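Local coordinates for RagA protein (Porphyromonas gingivalis, PDB 6SLN) that probably takes up nutrients across the outer membrane as a TonB-dependent receptor, through a beta barrel filled by a plug domain, at residues 323-328 and 353-358; 361-366 and 446-451. All coordinates share one frame; numbering follows the deposited sequence.

Interaction 1: 323-328 and 353-358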
loop_
_atom_site.group_PDB
_atom_site.type_symbol
_atom_site.label_atom_id
_atom_site.label_comp_id
_atom_site.label_asym_id
_atom_site.label_seq_id
_atom_site.Cartn_x
_atom_site.Cartn_y
_atom_site.Cartn_z
ATOM N N GLN A 323 -13.789 -44.538 18.382
ATOM C CA GLN A 323 -15.248 -44.490 18.483
ATOM C C GLN A 323 -15.847 -43.410 17.582
ATOM O O GLN A 323 -16.584 -42.527 18.019
ATOM C CB GLN A 323 -15.697 -44.286 19.926
ATOM C CG GLN A 323 -15.853 -45.564 20.729
ATOM C CD GLN A 323 -14.898 -45.627 21.909
ATOM O OE1 GLN A 323 -13.692 -45.422 21.760
ATOM N NE2 GLN A 323 -15.437 -45.900 23.091
ATOM N N GLY A 324 -15.525 -43.508 16.295
ATOM C CA GLY A 324 -16.112 -42.623 15.303
ATOM C C GLY A 324 -15.588 -41.201 15.275
ATOM O O GLY A 324 -16.224 -40.346 14.646
ATOM N N THR A 325 -14.464 -40.910 15.937
ATOM C CA THR A 325 -13.795 -39.611 15.851
ATOM C C THR A 325 -12.364 -39.803 15.360
ATOM O O THR A 325 -11.532 -40.375 16.073
ATOM C CB THR A 325 -13.766 -38.883 17.199
ATOM O OG1 THR A 325 -15.096 -38.682 17.681
ATOM C CG2 THR A 325 -13.096 -37.530 17.044
ATOM N N SER A 326 -12.072 -39.293 14.167
ATOM C CA SER A 326 -10.743 -39.335 13.575
ATOM C C SER A 326 -10.074 -37.961 13.650
ATOM O O SER A 326 -10.733 -36.925 13.809
ATOM C CB SER A 326 -10.817 -39.809 12.116
ATOM O OG SER A 326 -9.705 -39.341 11.362
ATOM N N TYR A 327 -8.744 -37.963 13.546
ATOM C CA TYR A 327 -7.977 -36.729 13.438
ATOM C C TYR A 327 -6.718 -37.015 12.635
ATOM O O TYR A 327 -6.251 -38.153 12.566
ATOM C CB TYR A 327 -7.603 -36.147 14.813
ATOM C CG TYR A 327 -6.638 -37.007 15.602
ATOM C CD1 TYR A 327 -7.091 -38.092 16.340
ATOM C CD2 TYR A 327 -5.272 -36.742 15.598
ATOM C CE1 TYR A 327 -6.204 -38.897 17.054
ATOM C CE2 TYR A 327 -4.379 -37.542 16.310
ATOM C CZ TYR A 327 -4.852 -38.615 17.034
ATOM O OH TYR A 327 -3.981 -39.407 17.739
ATOM N N TYR A 328 -6.165 -35.968 12.027
ATOM C CA TYR A 328 -4.842 -36.061 11.413
ATOM C C TYR A 328 -4.197 -34.682 11.519
ATOM O O TYR A 328 -4.681 -33.715 10.913
ATOM C CB TYR A 328 -4.931 -36.537 9.961
ATOM C CG TYR A 328 -3.624 -36.449 9.178
ATOM C CD1 TYR A 328 -2.767 -37.536 9.090
ATOM C CD2 TYR A 328 -3.261 -35.270 8.524
ATOM C CE1 TYR A 328 -1.585 -37.446 8.376
ATOM C CE2 TYR A 328 -2.093 -35.169 7.818
ATOM C CZ TYR A 328 -1.250 -36.254 7.741
ATOM O OH TYR A 328 -0.070 -36.138 7.026
ATOM N N LEU A 353 -4.668 -29.582 10.326
ATOM C CA LEU A 353 -5.478 -30.359 11.258
ATOM C C LEU A 353 -6.686 -30.876 10.488
ATOM O O LEU A 353 -7.519 -30.086 10.032
ATOM C CB LEU A 353 -5.907 -29.529 12.471
ATOM C CG LEU A 353 -6.736 -30.351 13.454
ATOM C CD1 LEU A 353 -5.971 -31.603 13.864
ATOM C CD2 LEU A 353 -7.147 -29.547 14.680
ATOM N N ASN A 354 -6.757 -32.192 10.317
ATOM C CA ASN A 354 -7.901 -32.855 9.713
ATOM C C ASN A 354 -8.707 -33.527 10.814
ATOM O O ASN A 354 -8.146 -34.195 11.686
ATOM C CB ASN A 354 -7.455 -33.895 8.687
ATOM C CG ASN A 354 -7.216 -33.309 7.309
ATOM O OD1 ASN A 354 -7.199 -32.092 7.118
ATOM N ND2 ASN A 354 -7.012 -34.184 6.341
ATOM N N PHE A 355 -10.024 -33.362 10.760
ATOM C CA PHE A 355 -10.898 -33.778 11.846
ATOM C C PHE A 355 -12.194 -34.319 11.265
ATOM O O PHE A 355 -12.649 -33.868 10.210
ATOM C CB PHE A 355 -11.152 -32.593 12.771
ATOM C CG PHE A 355 -12.388 -32.699 13.581
ATOM C CD1 PHE A 355 -12.489 -33.643 14.590
ATOM C CD2 PHE A 355 -13.441 -31.822 13.367
ATOM C CE1 PHE A 355 -13.634 -33.733 15.360
ATOM C CE2 PHE A 355 -14.589 -31.903 14.129
ATOM C CZ PHE A 355 -14.687 -32.859 15.126
ATOM N N GLU A 356 -12.774 -35.304 11.946
ATOM C CA GLU A 356 -14.003 -35.954 11.501
ATOM C C GLU A 356 -14.613 -36.671 12.696
ATOM O O GLU A 356 -13.893 -37.300 13.474
ATOM C CB GLU A 356 -13.733 -36.949 10.365
ATOM C CG GLU A 356 -14.977 -37.456 9.648
ATOM C CD GLU A 356 -14.712 -37.832 8.186
ATOM O OE1 GLU A 356 -13.741 -37.306 7.591
ATOM O OE2 GLU A 356 -15.484 -38.655 7.633
ATOM N N SER A 357 -15.930 -36.576 12.844
ATOM C CA SER A 357 -16.561 -37.191 14.005
ATOM C C SER A 357 -18.014 -37.512 13.717
ATOM O O SER A 357 -18.713 -36.725 13.071
ATOM C CB SER A 357 -16.487 -36.288 15.240
ATOM O OG SER A 357 -17.175 -36.894 16.323
ATOM N N ARG A 358 -18.461 -38.662 14.219
ATOM C CA ARG A 358 -19.882 -38.987 14.283
ATOM C C ARG A 358 -20.390 -38.554 15.656
ATOM O O ARG A 358 -20.037 -39.151 16.677
ATOM C CB ARG A 358 -20.126 -40.475 14.037
ATOM C CG ARG A 358 -21.591 -40.849 14.017
ATOM C CD ARG A 358 -21.874 -42.022 13.103
ATOM N NE ARG A 358 -21.561 -41.724 11.703
ATOM C CZ ARG A 358 -22.336 -41.021 10.874
ATOM N NH1 ARG A 358 -23.498 -40.521 11.291
ATOM N NH2 ARG A 358 -21.940 -40.820 9.617
#
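Thr325 to Tyr328 pairs antiparallel with Asn354 to Ser357, parts of the two strands of a beta hairpin in the wall of the TonB-dependent receptor barrel. Ser326 and Glu356 form one hydrogen-bonded pair and Tyr328 and Asn354 the next, where Asn354 N reaches Tyr328 O at 2.6 Å on a nearly straight path (173°). Gly324, whose positive phi suits a residue without a side chain, turns its O to Arg358 N (2.8 Å) where the strand begins.

Side chains alternate between two environments. Tyr328 and Asn354 point into the barrel, with Tyr328 CB 3.9 Å from Asn354 CB. Their polar ends go to other partners: Tyr328 OH to Asp179 of the plug, Asn354 OD1 to Arg352 NH1, and Asn354 ND2 to Thr208 OG1 and Lys209 O. Small Ser326 on this face bonds Gly211 N.

The outer face, bearing Tyr327 and Phe355, meets another copy of the protein, where Phe355 packs on Tyr327 of the second subunit. Within the hairpin, the methyl CG2 of Thr325 lies at the edge of the Phe355 ring, 4.2 Å from CE1. With CG2 anti to its backbone N, Thr325 holds OG1 beside that N (chi1 -59°), and OG1 shares a hydrogen bond with Ser357 OG at 3.1 Å.

Interaction 2: 361-366 and 446-451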
loop_
_atom_site.group_PDB
_atom_site.type_symbol
_atom_site.label_atom_id
_atom_site.label_comp_id
_atom_site.label_asym_id
_atom_site.label_seq_id
_atom_site.Cartn_x
_atom_site.Cartn_y
_atom_site.Cartn_z
ATOM N N GLU A 361 -26.326 -40.588 15.923
ATOM C CA GLU A 361 -26.681 -41.518 14.861
ATOM C C GLU A 361 -26.943 -40.811 13.532
ATOM O O GLU A 361 -26.688 -41.391 12.470
ATOM C CB GLU A 361 -27.898 -42.337 15.289
ATOM C CG GLU A 361 -27.742 -42.975 16.658
ATOM C CD GLU A 361 -28.883 -43.918 16.997
ATOM O OE1 GLU A 361 -28.973 -44.353 18.169
ATOM O OE2 GLU A 361 -29.691 -44.222 16.090
ATOM N N TRP A 362 -27.415 -39.561 13.555
ATOM C CA TRP A 362 -27.858 -38.890 12.336
ATOM C C TRP A 362 -26.928 -37.783 11.845
ATOM O O TRP A 362 -27.196 -37.194 10.790
ATOM C CB TRP A 362 -29.269 -38.321 12.533
ATOM C CG TRP A 362 -29.434 -37.427 13.736
ATOM C CD1 TRP A 362 -29.842 -37.800 14.988
ATOM C CD2 TRP A 362 -29.227 -36.003 13.793
ATOM N NE1 TRP A 362 -29.887 -36.704 15.820
ATOM C CE2 TRP A 362 -29.515 -35.591 15.111
ATOM C CE3 TRP A 362 -28.819 -35.044 12.859
ATOM C CZ2 TRP A 362 -29.405 -34.261 15.517
ATOM C CZ3 TRP A 362 -28.711 -33.728 13.263
ATOM C CH2 TRP A 362 -29.003 -33.347 14.581
ATOM N N LEU A 363 -25.847 -37.485 12.557
ATOM C CA LEU A 363 -24.997 -36.364 12.177
ATOM C C LEU A 363 -23.529 -36.759 12.263
ATOM O O LEU A 363 -23.095 -37.374 13.241
ATOM C CB LEU A 363 -25.254 -35.130 13.068
ATOM C CG LEU A 363 -24.273 -33.957 12.940
ATOM C CD1 LEU A 363 -24.383 -33.308 11.556
ATOM C CD2 LEU A 363 -24.469 -32.926 14.043
ATOM N N LYS A 364 -22.770 -36.383 11.239
ATOM C CA LYS A 364 -21.323 -36.538 11.227
ATOM C C LYS A 364 -20.731 -35.244 10.693
ATOM O O LYS A 364 -21.171 -34.765 9.644
ATOM C CB LYS A 364 -20.911 -37.734 10.354
ATOM C CG LYS A 364 -19.414 -37.985 10.259
ATOM C CD LYS A 364 -19.006 -38.429 8.856
ATOM C CE LYS A 364 -18.598 -39.903 8.810
ATOM N NZ LYS A 364 -17.708 -40.190 7.647
ATOM N N VAL A 365 -19.762 -34.661 11.406
ATOM C CA VAL A 365 -19.148 -33.405 10.983
ATOM C C VAL A 365 -17.631 -33.586 10.825
ATOM O O VAL A 365 -17.059 -34.613 11.202
ATOM C CB VAL A 365 -19.456 -32.246 11.948
ATOM C CG1 VAL A 365 -20.930 -32.194 12.267
ATOM C CG2 VAL A 365 -18.621 -32.373 13.215
ATOM N N GLY A 366 -16.985 -32.562 10.253
ATOM C CA GLY A 366 -15.544 -32.594 10.052
ATOM C C GLY A 366 -15.004 -31.282 9.519
ATOM O O GLY A 366 -15.742 -30.429 9.021
ATOM N N GLY A 446 -15.304 -26.643 6.462
ATOM C CA GLY A 446 -16.146 -27.399 7.365
ATOM C C GLY A 446 -17.280 -28.041 6.595
ATOM O O GLY A 446 -17.753 -27.511 5.590
ATOM N N PHE A 447 -17.713 -29.202 7.085
ATOM C CA PHE A 447 -18.835 -29.902 6.478
ATOM C C PHE A 447 -19.711 -30.535 7.552
ATOM O O PHE A 447 -19.226 -30.973 8.600
ATOM C CB PHE A 447 -18.380 -30.980 5.467
ATOM C CG PHE A 447 -17.904 -32.256 6.103
ATOM C CD1 PHE A 447 -18.802 -33.251 6.473
ATOM C CD2 PHE A 447 -16.543 -32.466 6.330
ATOM C CE1 PHE A 447 -18.352 -34.422 7.079
ATOM C CE2 PHE A 447 -16.089 -33.634 6.922
ATOM C CZ PHE A 447 -16.994 -34.614 7.294
ATOM N N ALA A 448 -21.010 -30.589 7.264
ATOM C CA ALA A 448 -21.989 -31.303 8.071
ATOM C C ALA A 448 -22.637 -32.383 7.220
ATOM O O ALA A 448 -22.948 -32.156 6.047
ATOM C CB ALA A 448 -23.071 -30.359 8.603
ATOM N N GLN A 449 -22.834 -33.563 7.797
ATOM C CA GLN A 449 -23.504 -34.646 7.087
ATOM C C GLN A 449 -24.700 -35.105 7.908
ATOM O O GLN A 449 -24.541 -35.686 8.987
ATOM C CB GLN A 449 -22.554 -35.800 6.791
ATOM C CG GLN A 449 -22.689 -36.259 5.356
ATOM C CD GLN A 449 -21.846 -37.463 5.035
ATOM O OE1 GLN A 449 -20.803 -37.353 4.382
ATOM N NE2 GLN A 449 -22.295 -38.630 5.484
ATOM N N ILE A 450 -25.892 -34.834 7.389
ATOM C CA ILE A 450 -27.148 -35.197 8.026
ATOM C C ILE A 450 -27.731 -36.391 7.278
ATOM O O ILE A 450 -28.067 -36.286 6.088
ATOM C CB ILE A 450 -28.137 -34.022 8.032
ATOM C CG1 ILE A 450 -27.512 -32.786 8.685
ATOM C CG2 ILE A 450 -29.396 -34.419 8.750
ATOM C CD1 ILE A 450 -28.535 -31.760 9.174
ATOM N N THR A 451 -27.842 -37.530 7.967
ATOM C CA THR A 451 -28.595 -38.673 7.457
ATOM C C THR A 451 -29.904 -38.771 8.235
ATOM O O THR A 451 -29.921 -39.287 9.365
ATOM C CB THR A 451 -27.791 -39.974 7.573
ATOM O OG1 THR A 451 -27.054 -39.991 8.803
ATOM C CG2 THR A 451 -26.811 -40.095 6.408
#
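Phe447 lays one face of its ring over Gly366 on the adjoining strand, with Gly366 N 3.5 Å above the ring plane and offset toward the rim. The ring is folded back across the strands because its CG sits between the backbone N and the carbonyl carbon (chi1 79°). Glycine suits this place, since a side chain at Gly366 would point to the very face where the Phe447 ring lies. Lys364 and Gln449 form the next hydrogen-bonded pair on this face, their CB atoms 4.4 Å apart; the ammonium of Lys364 goes on to Glu356, while Lys459 makes a cation-pi contact with the Phe447 ring. This cross-strand pairing of an aromatic with glycine, often called aromatic rescue of glycine, belongs to an antiparallel pair of transmembrane barrel strands. Apolar Leu363, Val365, Ala448 and Ile450 occupy the outward face, as suits a membrane surface: Ala448 touches the bound phospholipid, and Leu363 and Val365 pack on the second subunit. Leu363 CD1 lies 4.3 Å from Ile450 CG1. At the strand end the Trp362 indole runs alongside Ile450, both pointing the same way, with CE3 4.2 Å from CG2. Trp362 O accepts Thr451 N at 2.9 Å and, weakly, Thr451 OG1.

Overall arrangement
Read from the N terminus, the chain passes the plug and enters the barrel wall. Interaction 1 closes first, bringing 353-358 back beside 323-328 across a hairpin of 24 intervening residues. A short turn, which includes the start of 361-366, leads into strand 363-377, and interaction 2 closes a longer loop of 79 residues that includes helices before strand 435-450 returns. The two loops follow in series, neither nesting nor crossing. Their centres lie 12 Å apart, joined where strand 345-360 pairs with strand 363-377: Ser357 N probably bonds Val365 O at 2.8 Å. Together they tie four successive barrel strands side by side, and both touch the second subunit.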